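Local structure of FAD-linked sulfhydryl oxidase ERV1 (2HJ3) at residues 7-10 / 11-14. The protein uses FAD to catalyse the oxidation of thiols to disulfides by oxygen, supporting import and folding of small cysteine-containing proteins in the mitochondrial intermembrane space. Residues are numbered along the deposited sequence; the frame is centred on the assembly and turned at random.
With FAD (flavin-adenine dinucleotide), chain K.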
loop_
_atom_site.group_PDB
_atom_site.type_symbol
_atom_site.label_atom_id
_atom_site.label_comp_id
_atom_site.label_asym_id
_atom_site.label_seq_id
_atom_site.Cartn_x
_atom_site.Cartn_y
_atom_site.Cartn_z
ATOM N N PRO A 7 12.128 14.577 4.496
ATOM C CA PRO A 7 11.629 14.012 3.220
ATOM C C PRO A 7 10.264 13.353 3.418
ATOM O O PRO A 7 9.943 12.894 4.517
ATOM C CB PRO A 7 12.659 12.989 2.765
ATOM C CG PRO A 7 13.235 12.535 4.113
ATOM C CD PRO A 7 13.322 13.833 4.940
ATOM N N VAL A 8 9.468 13.308 2.353
ATOM C CA VAL A 8 8.142 12.700 2.409
ATOM C C VAL A 8 7.286 13.248 3.552
ATOM O O VAL A 8 7.419 12.833 4.703
ATOM C CB VAL A 8 8.245 11.154 2.542
ATOM C CG1 VAL A 8 6.881 10.556 2.854
ATOM C CG2 VAL A 8 8.777 10.560 1.244
ATOM N N THR A 9 6.407 14.186 3.218
ATOM C CA THR A 9 5.515 14.789 4.198
ATOM C C THR A 9 4.216 13.995 4.255
ATOM O O THR A 9 4.013 13.059 3.484
ATOM C CB THR A 9 5.171 16.251 3.825
ATOM O OG1 THR A 9 4.510 16.277 2.552
ATOM C CG2 THR A 9 6.433 17.093 3.742
ATOM N N LYS A 10 3.344 14.375 5.178
ATOM C CA LYS A 10 2.052 13.728 5.334
ATOM C C LYS A 10 1.331 13.724 3.984
ATOM O O LYS A 10 0.640 12.764 3.636
ATOM C CB LYS A 10 1.222 14.496 6.362
ATOM C CG LYS A 10 -0.222 14.054 6.465
ATOM C CD LYS A 10 -1.081 15.117 7.155
ATOM C CE LYS A 10 -0.645 15.363 8.595
ATOM N NZ LYS A 10 -1.568 16.306 9.300
ATOM N N GLU A 11 1.507 14.803 3.225
ATOM C CA GLU A 11 0.866 14.927 1.922
ATOM C C GLU A 11 1.466 14.012 0.863
ATOM O O GLU A 11 0.731 13.437 0.063
ATOM C CB GLU A 11 0.914 16.378 1.429
ATOM C CG GLU A 11 0.127 17.379 2.277
ATOM C CD GLU A 11 0.817 17.714 3.593
ATOM O OE1 GLU A 11 2.054 17.896 3.583
ATOM O OE2 GLU A 11 0.127 17.813 4.633
ATOM N N ASP A 12 2.791 13.879 0.843
ATOM C CA ASP A 12 3.442 13.011 -0.135
ATOM C C ASP A 12 3.023 11.562 0.097
ATOM O O ASP A 12 2.803 10.810 -0.856
ATOM C CB ASP A 12 4.968 13.116 -0.041
ATOM C CG ASP A 12 5.500 14.466 -0.507
ATOM O OD1 ASP A 12 5.250 14.844 -1.672
ATOM O OD2 ASP A 12 6.181 15.144 0.296
ATOM N N LEU A 13 2.918 11.176 1.366
ATOM C CA LEU A 13 2.523 9.821 1.730
ATOM C C LEU A 13 1.105 9.584 1.224
ATOM O O LEU A 13 0.837 8.600 0.535
ATOM C CB LEU A 13 2.573 9.640 3.251
ATOM C CG LEU A 13 2.283 8.230 3.780
ATOM C CD1 LEU A 13 3.402 7.306 3.350
ATOM C CD2 LEU A 13 2.153 8.236 5.294
ATOM N N GLY A 14 0.209 10.510 1.564
ATOM C CA GLY A 14 -1.178 10.422 1.144
ATOM C C GLY A 14 -1.340 10.263 -0.351
ATOM O O GLY A 14 -2.049 9.365 -0.799
HETATM P PA FAD K . -5.276 13.461 -2.384
HETATM O O1A FAD K . -6.442 13.508 -1.457
HETATM O O2A FAD K . -3.905 13.003 -2.010
HETATM O O5B FAD K . -5.297 13.042 -3.887
HETATM C C5B FAD K . -4.954 12.067 -4.856
HETATM C C4B FAD K . -5.416 12.770 -6.114
HETATM O O4B FAD K . -6.293 11.671 -6.476
HETATM C C3B FAD K . -6.196 14.073 -6.446
HETATM O O3B FAD K . -5.352 15.182 -6.760
HETATM C C2B FAD K . -7.168 13.635 -7.451
HETATM O O2B FAD K . -6.691 13.524 -8.756
HETATM C C1B FAD K . -7.533 12.251 -6.899
HETATM N N9A FAD K . -8.652 12.032 -6.031
HETATM C C8A FAD K . -9.300 12.830 -5.056
HETATM N N7A FAD K . -10.356 12.379 -4.447
HETATM C C5A FAD K . -10.507 11.115 -5.004
HETATM C C6A FAD K . -11.450 10.075 -4.873
HETATM N N6A FAD K . -12.508 10.274 -4.061
HETATM N N1A FAD K . -11.285 8.940 -5.657
HETATM C C2A FAD K . -10.315 8.758 -6.587
HETATM N N3A FAD K . -9.357 9.791 -6.672
HETATM C C4A FAD K . -9.528 10.957 -5.873
HETATM N N1 FAD K . -4.376 13.698 5.997
HETATM C C2 FAD K . -4.682 14.455 7.114
HETATM O O2 FAD K . -4.254 15.611 7.292
HETATM N N3 FAD K . -5.530 13.764 7.963
HETATM C C4 FAD K . -6.037 12.462 7.730
HETATM O O4 FAD K . -6.702 12.027 8.728
HETATM C C4X FAD K . -5.704 11.763 6.582
HETATM N N5 FAD K . -6.054 10.396 6.300
HETATM C C5X FAD K . -5.603 9.604 5.218
HETATM C C6 FAD K . -5.951 8.239 5.119
HETATM C C7 FAD K . -5.427 7.468 4.038
HETATM C C7M FAD K . -5.783 5.974 4.021
HETATM C C8 FAD K . -4.590 8.061 3.040
HETATM C C8M FAD K . -3.999 7.447 1.777
HETATM C C9 FAD K . -4.252 9.414 3.178
HETATM C C9A FAD K . -4.667 10.241 4.253
HETATM N N10 FAD K . -4.459 11.673 4.593
HETATM C C10 FAD K . -4.813 12.427 5.685
HETATM C "C1'" FAD K . -3.868 12.468 3.569
HETATM C "C2'" FAD K . -4.731 13.156 2.562
HETATM O "O2'" FAD K . -5.958 12.384 2.351
HETATM C "C3'" FAD K . -4.020 13.711 1.367
HETATM O "O3'" FAD K . -3.520 12.625 0.605
HETATM C "C4'" FAD K . -3.153 14.958 1.293
HETATM O "O4'" FAD K . -3.763 16.016 2.084
HETATM C "C5'" FAD K . -2.951 15.564 -0.036
HETATM O "O5'" FAD K . -4.117 16.026 -0.725
HETATM P P FAD K . -4.114 16.227 -2.275
HETATM O O1P FAD K . -5.006 17.378 -2.188
HETATM O O2P FAD K . -2.798 16.278 -2.954
HETATM O O3P FAD K . -5.026 14.986 -2.769
#
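Thr9 and Asp12 close the start of helix 10-27. The amide of Thr9, the N-cap residue, points almost straight (178°) at Asp12 OD2, 3.1 Å from Thr9 N, and meets the anti lone pair of that oxygen. This is one half of a capping box, the N-cap amide bonded to the side chain of the third helical residue. Rotation about chi1 (61°) sets Thr9 OG1 between its own backbone N and carbonyl carbon, facing two carboxylates: it lies 3.0 Å from Asp12 OD2 and 3.1 Å from Glu11 OE1, with a single proton that either could accept.

Glu11 can be followed outward. Its CB rests near Thr9 OG1, and CG lies loosely beside the ribityl O4' of FAD. There the chain folds (chi2 75°), turning the carboxylate back over the first turn. Glu11 OE1 then reaches the threonine hydroxyl, while Glu11 OE2 comes within 3.9 Å of Lys10 CD. With an alanine here the carboxylate is gone, and Thr9 OG1 would probably be left with Asp12 OD2 as its sole carboxylate neighbour, while the Lys10 chain would lose the acidic group lying alongside it.

The helix so begun is the first of the FAD-binding helical bundle of the ERV/ALR domain, the C-terminal part of the protein, and its opening turn borders the cofactor. Regular helical bonds run from Leu13 N to Thr9 O (3.0 Å) and from Gly14 N to Lys10 O (3.1 Å). Lys10 CD touches the flavin carbonyl oxygen O2 at 3.2 Å, and NZ adds a weak hydrogen bond to the same oxygen besides a long, weak ion pair with Glu55. Gly14 CA packs against ribityl O3' of FAD at 3.3 Å, and a CB on this residue would clash with that hydroxyl oxygen. Val8 and Leu13 both pack on Thr23 of the second subunit.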